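Local atomic coordinates of DYNE8 (Micromonospora chersina, PDB entry 4AMM), a protein that is an iterative enediyne polyketide synthase of dynemicin biosynthesis, whose acyltransferase domain, the part present here, probably loads acyl building blocks. Residues A43-A57 and A383-T395. Residues are numbered along the deposited sequence; the frame is centred on the assembly and turned at random.
Sequences AAAHRGDVPARFAAA and AALFAAGAVDDAT
R53 projects from strand 52-57 into the turn that follows helix 383-387, and its guanidinium carries most of the polar contact. NH1 gives one N-H to V391 O at 2.7 Å and the other to F386 O at 2.9 Å; the second bond is nearly straight (166°) and lies on a carbonyl lone pair. F386 O also accepts from G389 N, part of the Schellman motif ending the helix. NH2 forms a salt bridge to D392 OD1 (3.0 Å), which it meets from above the carboxylate plane, while NE bonds to V50 O of its own segment. All four acceptors lie close to the guanidinium plane, which fixes its rotation. Over one face lies the F386 ring: planes 25° apart and R53 CZ 4.6 Å from the ring centroid identify a stacked cation-pi pair, extended by a CH-pi contact from R53 CD. With CG anti to the backbone N (chi1 178°), F386 lays its ring against the guanidinium, and F386 CZ touches V50 CG2.

G48 N donates to D392 O. R47 and D393 lie side by side, R47 NH1 meeting D393 OD2 at 2.8 Å from above the carboxylate plane in a salt bridge; R47 NE is held by A44 O. D393 OD1 accepts from T395 N, an Asx turn, and also from T395 OG1. One water links the two segments, donating to A43 O and H46 O and accepting from A394 N.

T395 CG2 rests on the backbone carbonyl of A43. Apolar packing follows: A55 CB meets A383 CB at 3.6 Å and A387 CB at 4.2 Å. These small residues accompany an axis separation of 7.4 Å between helix 383-387 and strand 52-57, which run antiparallel. Helix 376-387 and the tail after it thus return to the N-terminal antiparallel sheet, consistent with the alpha+beta linker subdomain between ketosynthase and acyltransferase in polyketide synthases.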
ATOM      1  N   ALA A  43      13.828  16.913 -14.895  1.00 11.28           N
ATOM      2  CA  ALA A  43      13.542  16.940 -13.443  1.00 11.36           C
ATOM      3  C   ALA A  43      14.206  18.199 -12.845  1.00 10.91           C
ATOM      4  O   ALA A  43      13.591  18.827 -11.940  1.00 11.35           O
ATOM      5  CB  ALA A  43      14.022  15.700 -12.771  1.00 12.80           C
ATOM      6  N   ALA A  44      15.385  18.577 -13.318  1.00 10.64           N
ATOM      7  CA  ALA A  44      16.091  19.749 -12.754  1.00 10.91           C
ATOM      8  C   ALA A  44      15.350  20.996 -13.123  1.00 11.78           C
ATOM      9  O   ALA A  44      15.275  21.954 -12.324  1.00 12.05           O
ATOM     10  CB  ALA A  44      17.502  19.757 -13.267  1.00 11.81           C
ATOM     11  N   ALA A  45      14.735  21.061 -14.294  1.00 11.75           N
ATOM     12  CA  ALA A  45      14.142  22.296 -14.794  1.00 13.00           C
ATOM     13  C   ALA A  45      12.662  22.434 -14.416  1.00 13.41           C
ATOM     14  O   ALA A  45      12.121  23.530 -14.447  1.00 15.65           O
ATOM     15  CB  ALA A  45      14.235  22.260 -16.352  1.00 17.16           C
ATOM     16  N   HIS A  46      11.941  21.392 -14.056  1.00 10.96           N
ATOM     17  CA  HIS A  46      10.540  21.362 -13.747  1.00 10.96           C
ATOM     18  C   HIS A  46      10.314  20.921 -12.322  1.00 13.13           C
ATOM     19  O   HIS A  46       9.883  19.840 -11.980  1.00 13.10           O
ATOM     20  CB  HIS A  46       9.832  20.356 -14.725  1.00 13.08           C
ATOM     21  CG  HIS A  46       9.825  20.890 -16.107  1.00 14.87           C
ATOM     22  ND1 HIS A  46      10.724  20.517 -17.077  1.00 19.82           N
ATOM     23  CD2 HIS A  46       9.094  21.896 -16.620  1.00 16.70           C
ATOM     24  CE1 HIS A  46      10.469  21.224 -18.177  1.00 17.02           C
ATOM     25  NE2 HIS A  46       9.475  22.037 -17.925  1.00 20.29           N
ATOM     26  N   ARG A  47      10.618  21.848 -11.418  1.00 11.44           N
ATOM     27  CA  ARG A  47      10.512  21.651  -9.955  1.00 11.57           C
ATOM     28  C   ARG A  47      10.121  22.962  -9.316  1.00 10.85           C
ATOM     29  O   ARG A  47      10.497  24.012  -9.859  1.00 12.38           O
ATOM     30  CB  ARG A  47      11.762  21.000  -9.398  1.00  9.86           C
ATOM     31  CG  ARG A  47      13.075  21.873  -9.582  1.00 11.28           C
ATOM     32  CD  ARG A  47      14.328  20.939  -9.342  1.00 10.01           C
ATOM     33  NE  ARG A  47      15.560  21.721  -9.387  1.00 10.22           N
ATOM     34  CZ  ARG A  47      16.159  22.193  -8.254  1.00  9.33           C
ATOM     35  NH1 ARG A  47      15.834  21.730  -7.049  1.00  9.27           N
ATOM     36  NH2 ARG A  47      17.169  23.032  -8.424  1.00  9.95           N
ATOM     37  N   GLY A  48       9.374  22.847  -8.245  1.00 10.50           N
ATOM     38  CA  GLY A  48       8.917  24.076  -7.544  1.00 11.99           C
ATOM     39  C   GLY A  48       7.422  24.226  -7.757  1.00 13.97           C
ATOM     40  O   GLY A  48       6.674  23.266  -7.655  1.00 17.18           O
ATOM     41  N   ASP A  49       7.015  25.438  -8.140  1.00 16.20           N
ATOM     42  CA  ASP A  49       5.563  25.673  -8.425  1.00 19.09           C
ATOM     43  C   ASP A  49       5.379  25.429  -9.923  1.00 20.84           C
ATOM     44  O   ASP A  49       5.776  26.190 -10.789  1.00 24.42           O
ATOM     45  CB  ASP A  49       5.302  27.178  -8.139  1.00 21.03           C
ATOM     46  CG  ASP A  49       3.840  27.522  -8.042  1.00 28.54           C
ATOM     47  OD1 ASP A  49       2.989  26.721  -8.489  1.00 31.11           O
ATOM     48  OD2 ASP A  49       3.557  28.625  -7.470  1.00 27.39           O
ATOM     49  N   VAL A  50       4.897  24.261 -10.208  1.00 19.10           N
ATOM     50  CA  VAL A  50       4.773  23.796 -11.602  1.00 16.47           C
ATOM     51  C   VAL A  50       3.282  23.518 -11.732  1.00 16.78           C
ATOM     52  O   VAL A  50       2.744  22.501 -11.263  1.00 16.85           O
ATOM     53  CB  VAL A  50       5.491  22.476 -11.793  1.00 15.82           C
ATOM     54  CG1 VAL A  50       5.288  22.019 -13.211  1.00 18.25           C
ATOM     55  CG2 VAL A  50       7.030  22.544 -11.548  1.00 19.43           C
ATOM     56  N   PRO A  51       2.489  24.441 -12.292  1.00 15.97           N
ATOM     57  CA  PRO A  51       1.027  24.371 -12.175  1.00 17.65           C
ATOM     58  C   PRO A  51       0.389  23.120 -12.791  1.00 17.29           C
ATOM     59  O   PRO A  51      -0.315  22.427 -12.023  1.00 21.24           O
ATOM     60  CB  PRO A  51       0.584  25.723 -12.865  1.00 18.84           C
ATOM     61  CG  PRO A  51       1.834  26.658 -12.641  1.00 22.00           C
ATOM     62  CD  PRO A  51       3.012  25.717 -12.844  1.00 17.75           C
ATOM     63  N   ALA A  52       0.676  22.853 -14.044  1.00 14.74           N
ATOM     64  CA  ALA A  52       0.106  21.716 -14.820  1.00 15.63           C
ATOM     65  C   ALA A  52       1.283  20.722 -14.985  1.00 14.62           C
ATOM     66  O   ALA A  52       2.392  21.074 -15.372  1.00 15.36           O
ATOM     67  CB  ALA A  52      -0.352  22.213 -16.221  1.00 19.00           C
ATOM     68  N   ARG A  53       0.970  19.450 -14.639  1.00 13.12           N
ATOM     69  CA  ARG A  53       2.060  18.437 -14.502  1.00 12.87           C
ATOM     70  C   ARG A  53       1.804  17.137 -15.260  1.00 13.05           C
ATOM     71  O   ARG A  53       0.663  16.650 -15.307  1.00 14.77           O
ATOM     72  CB  ARG A  53       2.231  18.123 -13.017  1.00 13.25           C
ATOM     73  CG  ARG A  53       2.630  19.309 -12.126  1.00 13.50           C
ATOM     74  CD  ARG A  53       2.906  18.905 -10.692  1.00 14.63           C
ATOM     75  NE  ARG A  53       3.367  20.080  -9.928  1.00 16.37           N
ATOM     76  CZ  ARG A  53       4.010  19.995  -8.747  1.00 16.90           C
ATOM     77  NH1 ARG A  53       4.290  18.813  -8.156  1.00 13.01           N
ATOM     78  NH2 ARG A  53       4.331  21.177  -8.110  1.00 18.08           N
ATOM     79  N   PHE A  54       2.874  16.607 -15.733  1.00 13.10           N
ATOM     80  CA  PHE A  54       2.927  15.274 -16.391  1.00 13.09           C
ATOM     81  C   PHE A  54       3.985  14.531 -15.680  1.00 11.71           C
ATOM     82  O   PHE A  54       5.110  15.023 -15.445  1.00 12.49           O
ATOM     83  CB  PHE A  54       3.285  15.427 -17.876  1.00 13.83           C
ATOM     84  CG  PHE A  54       3.666  14.149 -18.576  1.00 14.11           C
ATOM     85  CD1 PHE A  54       4.964  13.765 -18.551  1.00 13.26           C
ATOM     86  CD2 PHE A  54       2.687  13.425 -19.230  1.00 16.14           C
ATOM     87  CE1 PHE A  54       5.376  12.588 -19.191  1.00 16.70           C
ATOM     88  CE2 PHE A  54       3.078  12.237 -19.884  1.00 18.75           C
ATOM     89  CZ  PHE A  54       4.395  11.837 -19.853  1.00 16.94           C
ATOM     90  N   ALA A  55       3.790  13.201 -15.422  1.00 11.84           N
ATOM     91  CA  ALA A  55       4.893  12.352 -14.995  1.00 11.71           C
ATOM     92  C   ALA A  55       4.614  10.924 -15.470  1.00 12.45           C
ATOM     93  O   ALA A  55       3.450  10.491 -15.326  1.00 14.53           O
ATOM     94  CB  ALA A  55       4.990  12.331 -13.431  1.00 12.99           C
ATOM     95  N   ALA A  56       5.649  10.225 -15.899  1.00 12.95           N
ATOM     96  CA  ALA A  56       5.470   8.836 -16.335  1.00 14.30           C
ATOM     97  C   ALA A  56       6.687   8.088 -15.945  1.00 13.46           C
ATOM     98  O   ALA A  56       7.838   8.536 -16.060  1.00 14.14           O
ATOM     99  CB  ALA A  56       5.303   8.815 -17.852  1.00 14.58           C
ATOM    100  N   ALA A  57       6.454   6.824 -15.568  1.00 14.36           N
ATOM    101  CA  ALA A  57       7.533   5.881 -15.397  1.00 13.96           C
ATOM    102  C   ALA A  57       7.603   5.042 -16.685  1.00 15.12           C
ATOM    103  O   ALA A  57       6.582   4.461 -17.052  1.00 18.73           O
ATOM    104  CB  ALA A  57       7.232   4.986 -14.216  1.00 17.24           C
ATOM    105  N   ALA A 383       6.358   9.337  -9.649  1.00 11.15           N
ATOM    106  CA  ALA A 383       5.612  10.044 -10.706  1.00 11.28           C
ATOM    107  C   ALA A 383       4.239  10.395 -10.164  1.00 11.63           C
ATOM    108  O   ALA A 383       3.755  11.544 -10.419  1.00 12.64           O
ATOM    109  CB  ALA A 383       5.431   9.095 -11.964  1.00 12.10           C
ATOM    110  N   ALA A 384       3.536   9.534  -9.448  1.00 11.88           N
ATOM    111  CA  ALA A 384       2.253   9.793  -8.907  1.00 11.17           C
ATOM    112  C   ALA A 384       2.350  10.979  -7.925  1.00 12.80           C
ATOM    113  O   ALA A 384       1.501  11.898  -7.981  1.00 12.11           O
ATOM    114  CB  ALA A 384       1.650   8.554  -8.186  1.00 13.20           C
ATOM    115  N   LEU A 385       3.320  10.937  -6.987  1.00 11.54           N
ATOM    116  CA  LEU A 385       3.443  12.036  -5.982  1.00 10.95           C
ATOM    117  C   LEU A 385       3.678  13.312  -6.754  1.00 12.13           C
ATOM    118  O   LEU A 385       3.134  14.384  -6.299  1.00 12.43           O
ATOM    119  CB  LEU A 385       4.599  11.712  -5.110  1.00 10.85           C
ATOM    120  CG  LEU A 385       4.373  10.527  -4.122  1.00 13.34           C
ATOM    121  CD1 LEU A 385       5.616  10.109  -3.435  1.00 14.44           C
ATOM    122  CD2 LEU A 385       3.368  10.922  -3.030  1.00 14.00           C
ATOM    123  N   PHE A 386       4.518  13.345  -7.771  1.00 10.75           N
ATOM    124  CA  PHE A 386       4.826  14.609  -8.459  1.00 11.10           C
ATOM    125  C   PHE A 386       3.619  15.106  -9.192  1.00 13.11           C
ATOM    126  O   PHE A 386       3.210  16.270  -9.054  1.00 11.76           O
ATOM    127  CB  PHE A 386       6.052  14.445  -9.389  1.00 12.13           C
ATOM    128  CG  PHE A 386       6.389  15.706 -10.151  1.00 11.33           C
ATOM    129  CD1 PHE A 386       7.222  16.650  -9.529  1.00 12.29           C
ATOM    130  CD2 PHE A 386       5.851  15.952 -11.382  1.00 11.40           C
ATOM    131  CE1 PHE A 386       7.514  17.846 -10.198  1.00 11.24           C
ATOM    132  CE2 PHE A 386       6.109  17.141 -12.047  1.00 12.29           C
ATOM    133  CZ  PHE A 386       6.998  18.098 -11.451  1.00 13.99           C
ATOM    134  N   ALA A 387       2.943  14.297 -10.003  1.00 12.26           N
ATOM    135  CA  ALA A 387       1.835  14.780 -10.826  1.00 11.73           C
ATOM    136  C   ALA A 387       0.727  15.241  -9.924  1.00 11.74           C
ATOM    137  O   ALA A 387       0.048  16.239 -10.259  1.00 13.75           O
ATOM    138  CB  ALA A 387       1.376  13.703 -11.801  1.00 13.67           C
ATOM    139  N   ALA A 388       0.457  14.576  -8.818  1.00 11.58           N
ATOM    140  CA  ALA A 388      -0.618  14.930  -7.908  1.00 13.72           C
ATOM    141  C   ALA A 388      -0.269  16.143  -7.063  1.00 14.99           C
ATOM    142  O   ALA A 388      -1.130  16.630  -6.314  1.00 15.99           O
ATOM    143  CB  ALA A 388      -0.978  13.727  -7.002  1.00 17.20           C
ATOM    144  N   GLY A 389       0.975  16.653  -7.175  1.00 12.89           N
ATOM    145  CA  GLY A 389       1.339  17.862  -6.447  1.00 14.38           C
ATOM    146  C   GLY A 389       1.670  17.581  -5.018  1.00 13.26           C
ATOM    147  O   GLY A 389       1.797  18.583  -4.262  1.00 15.64           O
ATOM    148  N   ALA A 390       1.904  16.334  -4.607  1.00 12.92           N
ATOM    149  CA  ALA A 390       2.298  16.071  -3.206  1.00 12.28           C
ATOM    150  C   ALA A 390       3.813  16.279  -2.992  1.00 12.45           C
ATOM    151  O   ALA A 390       4.213  16.398  -1.840  1.00 13.31           O
ATOM    152  CB  ALA A 390       1.889  14.669  -2.779  1.00 13.57           C
ATOM    153  N   VAL A 391       4.616  16.304  -4.052  1.00 10.84           N
ATOM    154  CA  VAL A 391       6.033  16.612  -3.988  1.00 11.02           C
ATOM    155  C   VAL A 391       6.334  17.610  -5.077  1.00 12.71           C
ATOM    156  O   VAL A 391       5.656  17.586  -6.143  1.00 12.76           O
ATOM    157  CB  VAL A 391       6.990  15.378  -4.069  1.00 11.40           C
ATOM    158  CG1 VAL A 391       6.681  14.382  -2.959  1.00 12.89           C
ATOM    159  CG2 VAL A 391       6.896  14.688  -5.451  1.00 13.95           C
ATOM    160  N   ASP A 392       7.322  18.467  -4.860  1.00 11.49           N
ATOM    161  CA  ASP A 392       7.609  19.495  -5.871  1.00 11.46           C
ATOM    162  C   ASP A 392       8.843  19.295  -6.689  1.00 11.06           C
ATOM    163  O   ASP A 392       9.084  20.037  -7.624  1.00 12.01           O
ATOM    164  CB  ASP A 392       7.743  20.818  -5.141  1.00 13.61           C
ATOM    165  CG  ASP A 392       6.370  21.344  -4.698  1.00 19.98           C
ATOM    166  OD1 ASP A 392       5.255  20.959  -5.214  1.00 19.92           O
ATOM    167  OD2 ASP A 392       6.407  22.248  -3.811  1.00 21.02           O
ATOM    168  N   ASP A 393       9.582  18.191  -6.435  1.00 10.52           N
ATOM    169  CA  ASP A 393      10.970  18.088  -6.995  1.00 10.57           C
ATOM    170  C   ASP A 393      11.295  16.615  -7.136  1.00 11.65           C
ATOM    171  O   ASP A 393      11.423  15.938  -6.105  1.00 13.39           O
ATOM    172  CB  ASP A 393      11.932  18.847  -6.035  1.00 10.36           C
ATOM    173  CG  ASP A 393      13.321  18.926  -6.494  1.00 11.25           C
ATOM    174  OD1 ASP A 393      13.745  18.102  -7.406  1.00 11.99           O
ATOM    175  OD2 ASP A 393      14.117  19.757  -5.992  1.00 12.26           O
ATOM    176  N   ALA A 394      11.406  16.138  -8.375  1.00 11.11           N
ATOM    177  CA  ALA A 394      11.716  14.740  -8.617  1.00 11.77           C
ATOM    178  C   ALA A 394      13.200  14.507  -8.817  1.00 12.58           C
ATOM    179  O   ALA A 394      13.649  13.337  -9.072  1.00 12.75           O
ATOM    180  CB  ALA A 394      10.921  14.329  -9.900  1.00 12.63           C
ATOM    181  N   THR A 395      14.069  15.513  -8.654  1.00 12.76           N
ATOM    182  CA  THR A 395      15.535  15.310  -8.790  1.00 10.67           C
ATOM    183  C   THR A 395      16.132  14.186  -7.877  1.00 13.36           C
ATOM    184  O   THR A 395      17.121  13.619  -8.342  1.00 13.85           O
ATOM    185  CB  THR A 395      16.387  16.594  -8.688  1.00 12.54           C
ATOM    186  OG1 THR A 395      16.241  17.118  -7.364  1.00 13.01           O
ATOM    187  CG2 THR A 395      15.994  17.608  -9.746  1.00 11.72           C
TER
HETATM  188  O   HOH W   1      11.344  17.728 -10.738  1.00 11.42           O